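Local structure of glucoamylase (Thermoanaerobacterium thermosaccharolyticum, 1LF6) at residues G41-Y46 / T126-N131; V47-F52 / E309-K314; A349-A354 / Y659-A664; R606-I611 / V671-D676. The protein hydrolyses terminal alpha-1,4-linked glucose units from the non-reducing ends of glucan chains, probably releasing beta-D-glucose. All blocks are in the same frame, centred on the assembly; numbering follows the deposited sequence.

Interaction 1 (G41-Y46 / T126-N131); sequences GTANNY and TDVKRN
Ala43 faces Thr126 and Val128, and these three residues cover most of the surface shared by 41-46 and 126-131. The methyl of Ala43 points into the other segment, where its CB lies 3.7 Å from Thr126 OG1 and rests on the backbone of Val128. A branch of Val128 completes the apolar part, with CG1 4.2 Å from Ala43 CB. Thr126 holds OG1 between its own backbone N and carbonyl carbon (chi1 58°), which turns the hydroxyl toward Ala43. Thr126 OG1 is 3.3 Å from Ala43 N, but the angle is poor for a direct bond. A water mediates instead, accepting from Ala43 N at 2.9 Å and from Thr126 OG1 at 2.8 Å, so amide and hydroxyl each give their hydrogen to the same oxygen. Farther along, the side chain of Asn45 lies beside the Val128 carbonyl; with an alanine there, that carbonyl would probably lose its amide neighbour and a gap would open at this end. Asp127 turns away and shapes its own loop, OD2 accepting from Lys129 N in an Asx turn. Helix 269-284 touches Thr126 and Val128 as well. The contact joins edge strand 39-42 of one sheet to the turn linking strands 118-126 and 132-141 of the other, within the N-terminal super-beta-sandwich.

Interaction 2 (V47-F52 / E309-K314); sequences VSKVWF and EDKTNK
At the junction of the N-terminal beta-sandwich with the (alpha/alpha) barrel, Lys311 of the loop after helix 296-306 reaches along Trp51 to the backbone of Ser48. Beyond CG the lysine is fully extended. Its CG comes obliquely to within 3.5 Å of Trp51 CZ2, and CE lies 3.7 Å above one face of the indole, offset toward the rim. The chain ends in a short bond from Lys311 NZ to Ser48 O, 2.6 Å long and nearly along the C=O axis (162°). NZ is also bonded to Thr42 OG1 and Ala43 O. Glu309 O stands at the edge of the ring, 3.5 Å from Trp51 CZ2, and a water donates to this oxygen at 2.6 Å while taking a weak bond from Trp51 NE1. Lys49 slides past Lys311 in the opposite direction, its own NZ bonded to Tyr46 O. On the loop, Asp310 OD2 accepts from Asn313 N at 2.8 Å in an Asx motif that bends the loop just after the lysine. With neutral oxygens gripping NZ in a buried setting, the ammonium is probably stabilised in large part by the dipoles of these oxygens, while the indole shelters its methylenes.

Interaction 3 (A349-A354 / Y659-A664); sequences ANAFIA and YVILFA
Ile661 is the main bump of this contact: its CD1 noses into the shallow hollow between Asn350 and Ala351 on the facing helix. There CD1 meets Asn350 CB at 3.5 Å and Ala351 N at 3.8 Å, close to the backbone, an approach the small alanine probably allows. The preceding carbon follows, with Ile661 CG1 3.9 Å from Ala351 CA. What puts the branch there is a chi1 of -68°, which sets CG1 opposite the carbonyl carbon, and a chi2 of 166° that stretches CD1 outward. Ala354, one turn on, walls the hollow, its CB 4.5 Å from Ile661 CG1. In exchange, the Ala351 methyl enters the notch between Val660 and Ile661, with Ala351 CB 4.2 Å from Val660 CB. Helices 342-355 and 653-668 bring together parts of the (alpha/alpha) barrel far apart in the chain; segments 349-354 and 659-664 run in broadly the same direction, 38° apart, their axes 8.9 Å apart at closest. Were Ile661 an alanine, the reach of CG1 and CD1 would be lost and the hollow over Asn350 and Ala351 would probably be left unfilled. Val660 also touches Ser301 and Met302 of helix 296-306, so a third helix packs against this one. Beside the hollow, the Asn350 carboxamide runs off toward Arg407, to which OD1 is weakly bonded. Val660 CG1 lies against the carbonyl of Ala351, 4.1 Å from its oxygen.

Interaction 4 (R606-I611 / V671-D676); sequences RGMYEI and VLDMPD
Met608 meets Val671 by folding its chain twice, at chi2 (-59°) and chi3 (-76°), so that the terminal methyl swings out from the helix toward the loop. Val671 answers with CG1 set opposite its backbone N (chi1 -177°), and Met608 CE lands 3.6 Å from Val671 CG1, the two side chains crossing at a slant. The place is the (alpha/alpha) barrel: helix 600-612 is met by the loop that leaves helix 653-668 on its way to the C-terminal helix 676-682. The loop contains a type I beta turn from Val671 to Met674, closed by a weak backbone bond, and ends at Pro675 in the N-cap position of the last helix. From within the turn, the carboxylate end of Asp673 comes near Met608, and Met608 CE lies 3.9 Å from Asp673 OD1. This is a contact of a methyl with a carboxylate whose charge is met elsewhere, since OD2 forms a salt bridge with Arg541. One helical turn on from Met608, Ile611 presses on the first residue of the turn: its CG2 is 4.0 Å from Val671 N and 4.3 Å from Val671 CG2. The valine sits between the two side chains, CG1 against the Met608 methyl and CG2 against Ile611. Met608 and Ile611 both touch Ser665 of helix 653-668 as well, and the hydroxyl of that serine is bonded to Leu672 N at the second residue of the turn. The CG2 branch of Val671 also grazes the helix backbone, lying 3.8 Å from Met608 O.

Interactions 1 and 2 adjoin in the chain and in the sheet, where strands 39-42 and 51-55 are neighbours; Lys311 serves both, and a hydrogen bond between Tyr46 OH and Glu309 OE1 joins them again. Both mix packing with water bridges. Interactions 3 and 4 lie in the (alpha/alpha) barrel and are apolar at heart. They meet at helix 653-668, where Met608 CE touches Ile661 CG2 at 3.5 Å and Ala664 packs on Leu672. All four are largely buried, though the centre of interaction 4 lies farthest from the centre of the chain, about 23 Å away. Interaction 2 alone joins the two domains, and there a buried ammonium carries the contact.

Interaction 1 (G41-Y46 / T126-N131)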
loop_
_atom_site.group_PDB
_atom_site.type_symbol
_atom_site.label_atom_id
_atom_site.label_comp_id
_atom_site.label_asym_id
_atom_site.label_seq_id
_atom_site.Cartn_x
_atom_site.Cartn_y
_atom_site.Cartn_z
ATOM N N GLY A 41 -8.537 4.569 4.119
ATOM C CA GLY A 41 -9.265 4.328 5.350
ATOM C C GLY A 41 -10.224 3.158 5.341
ATOM O O GLY A 41 -10.518 2.570 4.306
ATOM N N THR A 42 -10.711 2.835 6.529
ATOM C CA THR A 42 -11.652 1.748 6.726
ATOM C C THR A 42 -12.023 1.805 8.201
ATOM O O THR A 42 -11.280 2.370 9.008
ATOM C CB THR A 42 -11.004 0.380 6.404
ATOM O OG1 THR A 42 -12.007 -0.643 6.411
ATOM C CG2 THR A 42 -9.929 0.041 7.424
ATOM N N ALA A 43 -13.174 1.248 8.557
ATOM C CA ALA A 43 -13.583 1.254 9.953
ATOM C C ALA A 43 -12.623 0.340 10.696
ATOM O O ALA A 43 -12.163 -0.665 10.150
ATOM C CB ALA A 43 -15.017 0.741 10.091
ATOM N N ASN A 44 -12.314 0.697 11.936
ATOM C CA ASN A 44 -11.403 -0.098 12.749
ATOM C C ASN A 44 -12.127 -1.268 13.429
ATOM O O ASN A 44 -12.155 -1.387 14.655
ATOM C CB ASN A 44 -10.704 0.808 13.777
ATOM C CG ASN A 44 -9.842 0.036 14.761
ATOM O OD1 ASN A 44 -9.211 -0.960 14.416
ATOM N ND2 ASN A 44 -9.802 0.510 15.998
ATOM N N ASN A 45 -12.737 -2.115 12.607
ATOM C CA ASN A 45 -13.437 -3.307 13.077
ATOM C C ASN A 45 -13.566 -4.271 11.904
ATOM O O ASN A 45 -13.334 -3.886 10.758
ATOM C CB ASN A 45 -14.826 -2.968 13.660
ATOM C CG ASN A 45 -15.791 -2.386 12.631
ATOM O OD1 ASN A 45 -16.153 -1.215 12.702
ATOM N ND2 ASN A 45 -16.224 -3.209 11.687
ATOM N N TYR A 46 -13.933 -5.515 12.185
ATOM C CA TYR A 46 -14.056 -6.521 11.135
ATOM C C TYR A 46 -15.433 -6.621 10.489
ATOM O O TYR A 46 -15.599 -7.288 9.467
ATOM C CB TYR A 46 -13.632 -7.891 11.678
ATOM C CG TYR A 46 -12.168 -7.941 12.070
ATOM C CD1 TYR A 46 -11.776 -7.887 13.408
ATOM C CD2 TYR A 46 -11.174 -7.999 11.094
ATOM C CE1 TYR A 46 -10.422 -7.887 13.762
ATOM C CE2 TYR A 46 -9.826 -7.998 11.435
ATOM C CZ TYR A 46 -9.454 -7.943 12.764
ATOM O OH TYR A 46 -8.116 -7.947 13.089
ATOM N N THR A 126 -16.289 5.755 6.666
ATOM C CA THR A 126 -17.239 4.667 6.474
ATOM C C THR A 126 -18.150 4.450 7.678
ATOM O O THR A 126 -17.916 4.995 8.756
ATOM C CB THR A 126 -16.512 3.348 6.166
ATOM O OG1 THR A 126 -15.606 3.039 7.230
ATOM C CG2 THR A 126 -15.739 3.463 4.857
ATOM N N ASP A 127 -19.189 3.650 7.470
ATOM C CA ASP A 127 -20.155 3.321 8.506
ATOM C C ASP A 127 -19.575 2.159 9.304
ATOM O O ASP A 127 -19.400 1.062 8.777
ATOM C CB ASP A 127 -21.485 2.924 7.848
ATOM C CG ASP A 127 -22.613 2.714 8.858
ATOM O OD1 ASP A 127 -23.787 2.850 8.458
ATOM O OD2 ASP A 127 -22.331 2.404 10.032
ATOM N N VAL A 128 -19.262 2.405 10.573
ATOM C CA VAL A 128 -18.676 1.375 11.422
ATOM C C VAL A 128 -19.543 0.125 11.578
ATOM O O VAL A 128 -19.030 -0.963 11.846
ATOM C CB VAL A 128 -18.359 1.929 12.833
ATOM C CG1 VAL A 128 -17.345 3.065 12.731
ATOM C CG2 VAL A 128 -19.641 2.417 13.505
ATOM N N LYS A 129 -20.851 0.273 11.391
ATOM C CA LYS A 129 -21.773 -0.851 11.547
ATOM C C LYS A 129 -22.123 -1.635 10.295
ATOM O O LYS A 129 -22.507 -2.802 10.387
ATOM C CB LYS A 129 -23.078 -0.377 12.190
ATOM C CG LYS A 129 -23.008 -0.175 13.688
ATOM C CD LYS A 129 -24.389 0.126 14.239
ATOM C CE LYS A 129 -24.423 -0.010 15.749
ATOM N NZ LYS A 129 -25.813 0.123 16.270
ATOM N N ARG A 130 -22.003 -1.014 9.129
ATOM C CA ARG A 130 -22.351 -1.701 7.893
ATOM C C ARG A 130 -21.459 -1.312 6.716
ATOM O O ARG A 130 -20.685 -0.362 6.799
ATOM C CB ARG A 130 -23.818 -1.427 7.567
ATOM C CG ARG A 130 -24.170 0.054 7.551
ATOM C CD ARG A 130 -25.678 0.264 7.501
ATOM N NE ARG A 130 -26.339 -0.129 8.745
ATOM C CZ ARG A 130 -26.398 0.626 9.839
ATOM N NH1 ARG A 130 -27.022 0.180 10.922
ATOM N NH2 ARG A 130 -25.844 1.832 9.850
ATOM N N ASN A 131 -21.587 -2.047 5.616
ATOM C CA ASN A 131 -20.769 -1.819 4.428
ATOM C C ASN A 131 -21.175 -0.638 3.552
ATOM O O ASN A 131 -21.731 -0.816 2.463
ATOM C CB ASN A 131 -20.730 -3.097 3.583
ATOM C CG ASN A 131 -20.254 -4.300 4.377
ATOM O OD1 ASN A 131 -19.257 -4.226 5.086
ATOM N ND2 ASN A 131 -20.963 -5.415 4.257
HETATM O O HOH W 1 -15.248 0.312 6.729
#

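Interaction 2 (V47-F52 / E309-K314)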
loop_
_atom_site.group_PDB
_atom_site.type_symbol
_atom_site.label_atom_id
_atom_site.label_comp_id
_atom_site.label_asym_id
_atom_site.label_seq_id
_atom_site.Cartn_x
_atom_site.Cartn_y
_atom_site.Cartn_z
ATOM N N VAL A 47 -16.413 -5.938 11.072
ATOM C CA VAL A 47 -17.774 -5.953 10.551
ATOM C C VAL A 47 -17.895 -5.166 9.246
ATOM O O VAL A 47 -18.369 -5.693 8.238
ATOM C CB VAL A 47 -18.768 -5.361 11.578
ATOM C CG1 VAL A 47 -20.194 -5.494 11.057
ATOM C CG2 VAL A 47 -18.616 -6.070 12.921
ATOM N N SER A 48 -17.470 -3.906 9.269
ATOM C CA SER A 48 -17.541 -3.047 8.089
ATOM C C SER A 48 -16.421 -3.402 7.117
ATOM O O SER A 48 -15.295 -2.918 7.253
ATOM C CB SER A 48 -17.424 -1.579 8.501
ATOM O OG SER A 48 -17.542 -0.723 7.372
ATOM N N LYS A 49 -16.740 -4.246 6.139
ATOM C CA LYS A 49 -15.762 -4.688 5.157
ATOM C C LYS A 49 -15.686 -3.797 3.920
ATOM O O LYS A 49 -15.920 -4.246 2.799
ATOM C CB LYS A 49 -16.053 -6.136 4.749
ATOM C CG LYS A 49 -16.098 -7.118 5.918
ATOM C CD LYS A 49 -16.041 -8.557 5.416
ATOM C CE LYS A 49 -16.459 -9.556 6.483
ATOM N NZ LYS A 49 -15.870 -9.305 7.818
ATOM N N VAL A 50 -15.354 -2.531 4.141
ATOM C CA VAL A 50 -15.217 -1.547 3.072
ATOM C C VAL A 50 -13.969 -0.698 3.308
ATOM O O VAL A 50 -13.752 -0.192 4.409
ATOM C CB VAL A 50 -16.437 -0.593 3.021
ATOM C CG1 VAL A 50 -16.185 0.528 2.015
ATOM C CG2 VAL A 50 -17.694 -1.372 2.641
ATOM N N TRP A 51 -13.157 -0.541 2.267
ATOM C CA TRP A 51 -11.942 0.264 2.336
ATOM C C TRP A 51 -12.031 1.319 1.248
ATOM O O TRP A 51 -12.578 1.056 0.183
ATOM C CB TRP A 51 -10.698 -0.578 2.042
ATOM C CG TRP A 51 -10.328 -1.598 3.066
ATOM C CD1 TRP A 51 -9.326 -1.507 3.987
ATOM C CD2 TRP A 51 -10.885 -2.907 3.205
ATOM N NE1 TRP A 51 -9.215 -2.685 4.685
ATOM C CE2 TRP A 51 -10.161 -3.562 4.225
ATOM C CE3 TRP A 51 -11.928 -3.594 2.564
ATOM C CZ2 TRP A 51 -10.443 -4.876 4.617
ATOM C CZ3 TRP A 51 -12.208 -4.896 2.955
ATOM C CH2 TRP A 51 -11.467 -5.524 3.974
ATOM N N PHE A 52 -11.490 2.507 1.503
ATOM C CA PHE A 52 -11.498 3.564 0.492
ATOM C C PHE A 52 -10.129 4.227 0.395
ATOM O O PHE A 52 -9.315 4.138 1.318
ATOM C CB PHE A 52 -12.548 4.639 0.814
ATOM C CG PHE A 52 -12.258 5.422 2.067
ATOM C CD1 PHE A 52 -12.705 4.970 3.306
ATOM C CD2 PHE A 52 -11.523 6.604 2.011
ATOM C CE1 PHE A 52 -12.423 5.682 4.471
ATOM C CE2 PHE A 52 -11.237 7.321 3.170
ATOM C CZ PHE A 52 -11.688 6.858 4.402
ATOM N N GLU A 309 -5.056 -4.790 6.730
ATOM C CA GLU A 309 -5.328 -6.202 6.965
ATOM C C GLU A 309 -6.666 -6.578 6.335
ATOM O O GLU A 309 -7.601 -5.782 6.354
ATOM C CB GLU A 309 -5.392 -6.485 8.473
ATOM C CG GLU A 309 -5.828 -7.900 8.843
ATOM C CD GLU A 309 -5.999 -8.102 10.345
ATOM O OE1 GLU A 309 -6.614 -7.232 10.995
ATOM O OE2 GLU A 309 -5.532 -9.133 10.868
ATOM N N ASP A 310 -6.762 -7.773 5.761
ATOM C CA ASP A 310 -8.040 -8.188 5.209
ATOM C C ASP A 310 -8.896 -8.464 6.438
ATOM O O ASP A 310 -8.372 -8.820 7.497
ATOM C CB ASP A 310 -7.918 -9.459 4.365
ATOM C CG ASP A 310 -9.254 -9.863 3.731
ATOM O OD1 ASP A 310 -9.865 -9.017 3.041
ATOM O OD2 ASP A 310 -9.687 -11.015 3.929
ATOM N N LYS A 311 -10.207 -8.292 6.314
ATOM C CA LYS A 311 -11.077 -8.510 7.458
ATOM C C LYS A 311 -11.682 -9.908 7.522
ATOM O O LYS A 311 -12.394 -10.239 8.469
ATOM C CB LYS A 311 -12.159 -7.430 7.483
ATOM C CG LYS A 311 -11.561 -6.043 7.678
ATOM C CD LYS A 311 -12.594 -4.930 7.691
ATOM C CE LYS A 311 -11.916 -3.591 7.978
ATOM N NZ LYS A 311 -12.858 -2.452 8.122
ATOM N N THR A 312 -11.380 -10.732 6.523
ATOM C CA THR A 312 -11.879 -12.100 6.486
ATOM C C THR A 312 -10.700 -13.034 6.760
ATOM O O THR A 312 -10.779 -13.923 7.605
ATOM C CB THR A 312 -12.507 -12.422 5.121
ATOM O OG1 THR A 312 -13.509 -11.444 4.822
ATOM C CG2 THR A 312 -13.156 -13.807 5.140
ATOM N N ASN A 313 -9.603 -12.827 6.037
ATOM C CA ASN A 313 -8.394 -13.621 6.241
ATOM C C ASN A 313 -7.500 -12.772 7.131
ATOM O O ASN A 313 -6.635 -12.037 6.645
ATOM C CB ASN A 313 -7.694 -13.901 4.907
ATOM C CG ASN A 313 -8.253 -15.119 4.196
ATOM O OD1 ASN A 313 -7.967 -16.258 4.571
ATOM N ND2 ASN A 313 -9.062 -14.887 3.173
ATOM N N LYS A 314 -7.730 -12.856 8.440
ATOM C CA LYS A 314 -6.961 -12.072 9.398
ATOM C C LYS A 314 -5.476 -12.405 9.367
ATOM O O LYS A 314 -5.087 -13.559 9.215
ATOM C CB LYS A 314 -7.521 -12.274 10.810
ATOM C CG LYS A 314 -8.966 -11.809 10.972
ATOM C CD LYS A 314 -9.452 -11.998 12.397
ATOM C CE LYS A 314 -10.898 -11.554 12.549
ATOM N NZ LYS A 314 -11.408 -11.805 13.924
HETATM O O HOH W 2 -7.993 -3.608 7.707
#

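Interaction 3 (A349-A354 / Y659-A664)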
loop_
_atom_site.group_PDB
_atom_site.type_symbol
_atom_site.label_atom_id
_atom_site.label_comp_id
_atom_site.label_asym_id
_atom_site.label_seq_id
_atom_site.Cartn_x
_atom_site.Cartn_y
_atom_site.Cartn_z
ATOM N N ALA A 349 4.850 -6.412 10.894
ATOM C CA ALA A 349 4.720 -7.015 12.211
ATOM C C ALA A 349 5.703 -6.380 13.203
ATOM O O ALA A 349 5.378 -6.180 14.376
ATOM C CB ALA A 349 4.962 -8.504 12.120
ATOM N N ASN A 350 6.907 -6.065 12.736
ATOM C CA ASN A 350 7.893 -5.449 13.605
ATOM C C ASN A 350 7.441 -4.063 14.061
ATOM O O ASN A 350 7.734 -3.648 15.189
ATOM C CB ASN A 350 9.254 -5.364 12.908
ATOM C CG ASN A 350 9.940 -6.709 12.834
ATOM O OD1 ASN A 350 9.791 -7.540 13.734
ATOM N ND2 ASN A 350 10.706 -6.930 11.772
ATOM N N ALA A 351 6.728 -3.350 13.192
ATOM C CA ALA A 351 6.221 -2.024 13.541
ATOM C C ALA A 351 5.125 -2.198 14.595
ATOM O O ALA A 351 5.078 -1.462 15.573
ATOM C CB ALA A 351 5.659 -1.330 12.305
ATOM N N PHE A 352 4.241 -3.175 14.394
ATOM C CA PHE A 352 3.186 -3.423 15.368
ATOM C C PHE A 352 3.813 -3.744 16.724
ATOM O O PHE A 352 3.332 -3.293 17.757
ATOM C CB PHE A 352 2.291 -4.594 14.924
ATOM C CG PHE A 352 1.239 -4.212 13.916
ATOM C CD1 PHE A 352 0.352 -3.170 14.180
ATOM C CD2 PHE A 352 1.115 -4.910 12.718
ATOM C CE1 PHE A 352 -0.649 -2.827 13.263
ATOM C CE2 PHE A 352 0.118 -4.577 11.794
ATOM C CZ PHE A 352 -0.763 -3.536 12.069
ATOM N N ILE A 353 4.886 -4.528 16.715
ATOM C CA ILE A 353 5.568 -4.883 17.955
ATOM C C ILE A 353 6.103 -3.631 18.630
ATOM O O ILE A 353 5.858 -3.399 19.812
ATOM C CB ILE A 353 6.748 -5.845 17.707
ATOM C CG1 ILE A 353 6.229 -7.183 17.170
ATOM C CG2 ILE A 353 7.526 -6.064 19.003
ATOM C CD1 ILE A 353 5.278 -7.884 18.107
ATOM N N ALA A 354 6.830 -2.823 17.865
ATOM C CA ALA A 354 7.416 -1.593 18.372
ATOM C C ALA A 354 6.366 -0.631 18.912
ATOM O O ALA A 354 6.638 0.149 19.832
ATOM C CB ALA A 354 8.213 -0.911 17.274
ATOM N N TYR A 659 9.399 3.643 8.992
ATOM C CA TYR A 659 9.385 4.936 9.673
ATOM C C TYR A 659 9.067 4.762 11.154
ATOM O O TYR A 659 9.715 5.360 12.010
ATOM C CB TYR A 659 8.366 5.909 9.056
ATOM C CG TYR A 659 8.209 7.161 9.899
ATOM C CD1 TYR A 659 7.228 7.241 10.890
ATOM C CD2 TYR A 659 9.112 8.218 9.786
ATOM C CE1 TYR A 659 7.157 8.334 11.753
ATOM C CE2 TYR A 659 9.049 9.317 10.646
ATOM C CZ TYR A 659 8.072 9.364 11.627
ATOM O OH TYR A 659 8.017 10.430 12.493
ATOM N N VAL A 660 8.060 3.951 11.450
ATOM C CA VAL A 660 7.672 3.699 12.836
ATOM C C VAL A 660 8.852 3.142 13.633
ATOM O O VAL A 660 9.179 3.647 14.706
ATOM C CB VAL A 660 6.492 2.703 12.902
ATOM C CG1 VAL A 660 6.238 2.265 14.343
ATOM C CG2 VAL A 660 5.254 3.354 12.337
ATOM N N ILE A 661 9.494 2.108 13.096
ATOM C CA ILE A 661 10.627 1.484 13.770
ATOM C C ILE A 661 11.810 2.439 13.930
ATOM O O ILE A 661 12.491 2.426 14.958
ATOM C CB ILE A 661 11.064 0.202 13.010
ATOM C CG1 ILE A 661 9.965 -0.859 13.142
ATOM C CG2 ILE A 661 12.376 -0.331 13.564
ATOM C CD1 ILE A 661 10.096 -2.022 12.179
ATOM N N LEU A 662 12.048 3.278 12.922
ATOM C CA LEU A 662 13.151 4.243 12.972
ATOM C C LEU A 662 12.860 5.325 14.005
ATOM O O LEU A 662 13.710 5.671 14.823
ATOM C CB LEU A 662 13.343 4.896 11.602
ATOM C CG LEU A 662 14.333 6.060 11.561
ATOM C CD1 LEU A 662 15.700 5.566 12.005
ATOM C CD2 LEU A 662 14.388 6.651 10.157
ATOM N N PHE A 663 11.647 5.863 13.939
ATOM C CA PHE A 663 11.188 6.895 14.855
ATOM C C PHE A 663 11.391 6.436 16.301
ATOM O O PHE A 663 11.969 7.154 17.116
ATOM C CB PHE A 663 9.701 7.173 14.595
ATOM C CG PHE A 663 9.071 8.114 15.584
ATOM C CD1 PHE A 663 9.380 9.465 15.571
ATOM C CD2 PHE A 663 8.180 7.639 16.544
ATOM C CE1 PHE A 663 8.812 10.340 16.501
ATOM C CE2 PHE A 663 7.606 8.496 17.478
ATOM C CZ PHE A 663 7.922 9.850 17.457
ATOM N N ALA A 664 10.908 5.236 16.606
ATOM C CA ALA A 664 11.022 4.662 17.945
ATOM C C ALA A 664 12.470 4.319 18.301
ATOM O O ALA A 664 12.917 4.551 19.430
ATOM C CB ALA A 664 10.150 3.408 18.037
#

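Interaction 4 (R606-I611 / V671-D676)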
loop_
_atom_site.group_PDB
_atom_site.type_symbol
_atom_site.label_atom_id
_atom_site.label_comp_id
_atom_site.label_asym_id
_atom_site.label_seq_id
_atom_site.Cartn_x
_atom_site.Cartn_y
_atom_site.Cartn_z
ATOM N N ARG A 606 18.853 3.274 6.181
ATOM C CA ARG A 606 20.162 3.862 6.454
ATOM C C ARG A 606 20.151 4.468 7.854
ATOM O O ARG A 606 21.140 4.396 8.586
ATOM C CB ARG A 606 20.513 4.961 5.442
ATOM C CG ARG A 606 21.708 5.809 5.872
ATOM C CD ARG A 606 23.013 4.993 5.974
ATOM N NE ARG A 606 23.615 4.825 4.661
ATOM C CZ ARG A 606 24.756 5.384 4.277
ATOM N NH1 ARG A 606 25.208 5.170 3.054
ATOM N NH2 ARG A 606 25.464 6.130 5.112
ATOM N N GLY A 607 19.027 5.083 8.209
ATOM C CA GLY A 607 18.899 5.684 9.523
ATOM C C GLY A 607 19.047 4.620 10.590
ATOM O O GLY A 607 19.681 4.841 11.620
ATOM N N MET A 608 18.462 3.453 10.338
ATOM C CA MET A 608 18.546 2.357 11.286
ATOM C C MET A 608 19.990 1.895 11.405
ATOM O O MET A 608 20.454 1.548 12.499
ATOM C CB MET A 608 17.639 1.204 10.853
ATOM C CG MET A 608 16.167 1.479 11.079
ATOM S SD MET A 608 15.761 1.830 12.824
ATOM C CE MET A 608 15.835 0.200 13.533
ATOM N N TYR A 609 20.717 1.894 10.292
ATOM C CA TYR A 609 22.119 1.498 10.360
ATOM C C TYR A 609 22.899 2.521 11.184
ATOM O O TYR A 609 23.747 2.156 11.996
ATOM C CB TYR A 609 22.750 1.399 8.966
ATOM C CG TYR A 609 24.260 1.482 9.034
ATOM C CD1 TYR A 609 24.919 2.697 8.847
ATOM C CD2 TYR A 609 25.025 0.366 9.386
ATOM C CE1 TYR A 609 26.302 2.806 9.016
ATOM C CE2 TYR A 609 26.407 0.461 9.559
ATOM C CZ TYR A 609 27.040 1.688 9.374
ATOM O OH TYR A 609 28.401 1.803 9.562
ATOM N N GLU A 610 22.609 3.799 10.972
ATOM C CA GLU A 610 23.307 4.846 11.701
ATOM C C GLU A 610 23.146 4.663 13.209
ATOM O O GLU A 610 24.094 4.881 13.962
ATOM C CB GLU A 610 22.815 6.223 11.254
ATOM C CG GLU A 610 23.193 6.572 9.809
ATOM C CD GLU A 610 24.704 6.601 9.573
ATOM O OE1 GLU A 610 25.420 7.179 10.412
ATOM O OE2 GLU A 610 25.172 6.064 8.544
ATOM N N ILE A 611 21.959 4.254 13.650
ATOM C CA ILE A 611 21.728 4.024 15.067
ATOM C C ILE A 611 22.655 2.901 15.528
ATOM O O ILE A 611 23.303 3.005 16.574
ATOM C CB ILE A 611 20.258 3.627 15.352
ATOM C CG1 ILE A 611 19.335 4.816 15.044
ATOM C CG2 ILE A 611 20.101 3.194 16.816
ATOM C CD1 ILE A 611 17.861 4.535 15.279
ATOM N N VAL A 671 18.485 -0.331 17.890
ATOM C CA VAL A 671 17.729 -1.000 16.841
ATOM C C VAL A 671 16.699 -1.925 17.480
ATOM O O VAL A 671 16.996 -3.064 17.838
ATOM C CB VAL A 671 18.686 -1.790 15.929
ATOM C CG1 VAL A 671 17.923 -2.446 14.785
ATOM C CG2 VAL A 671 19.755 -0.837 15.388
ATOM N N LEU A 672 15.476 -1.417 17.605
ATOM C CA LEU A 672 14.389 -2.143 18.235
ATOM C C LEU A 672 13.918 -3.450 17.599
ATOM O O LEU A 672 13.330 -4.279 18.292
ATOM C CB LEU A 672 13.197 -1.204 18.425
ATOM C CG LEU A 672 13.459 -0.054 19.408
ATOM C CD1 LEU A 672 12.253 0.864 19.474
ATOM C CD2 LEU A 672 13.771 -0.631 20.778
ATOM N N ASP A 673 14.167 -3.654 16.306
ATOM C CA ASP A 673 13.733 -4.899 15.673
ATOM C C ASP A 673 14.836 -5.936 15.412
ATOM O O ASP A 673 14.605 -6.922 14.708
ATOM C CB ASP A 673 12.978 -4.604 14.369
ATOM C CG ASP A 673 13.853 -3.943 13.308
ATOM O OD1 ASP A 673 15.005 -3.570 13.609
ATOM O OD2 ASP A 673 13.366 -3.790 12.173
ATOM N N MET A 674 16.021 -5.735 15.981
ATOM C CA MET A 674 17.108 -6.693 15.781
ATOM C C MET A 674 17.017 -7.842 16.785
ATOM O O MET A 674 16.906 -7.618 17.988
ATOM C CB MET A 674 18.474 -6.000 15.910
ATOM C CG MET A 674 19.671 -6.952 15.809
ATOM S SD MET A 674 21.246 -6.094 15.765
ATOM C CE MET A 674 21.304 -5.406 17.454
ATOM N N PRO A 675 17.032 -9.090 16.296
ATOM C CA PRO A 675 16.955 -10.248 17.193
ATOM C C PRO A 675 18.246 -10.349 18.014
ATOM O O PRO A 675 19.324 -10.580 17.469
ATOM C CB PRO A 675 16.754 -11.415 16.227
ATOM C CG PRO A 675 17.487 -10.950 14.977
ATOM C CD PRO A 675 17.070 -9.505 14.881
ATOM N N ASP A 676 18.127 -10.166 19.324
ATOM C CA ASP A 676 19.286 -10.168 20.212
ATOM C C ASP A 676 20.217 -11.374 20.177
ATOM O O ASP A 676 21.431 -11.212 20.273
ATOM C CB ASP A 676 18.849 -9.922 21.663
ATOM C CG ASP A 676 17.721 -10.825 22.087
ATOM O OD1 ASP A 676 17.593 -11.097 23.300
ATOM O OD2 ASP A 676 16.956 -11.260 21.205
#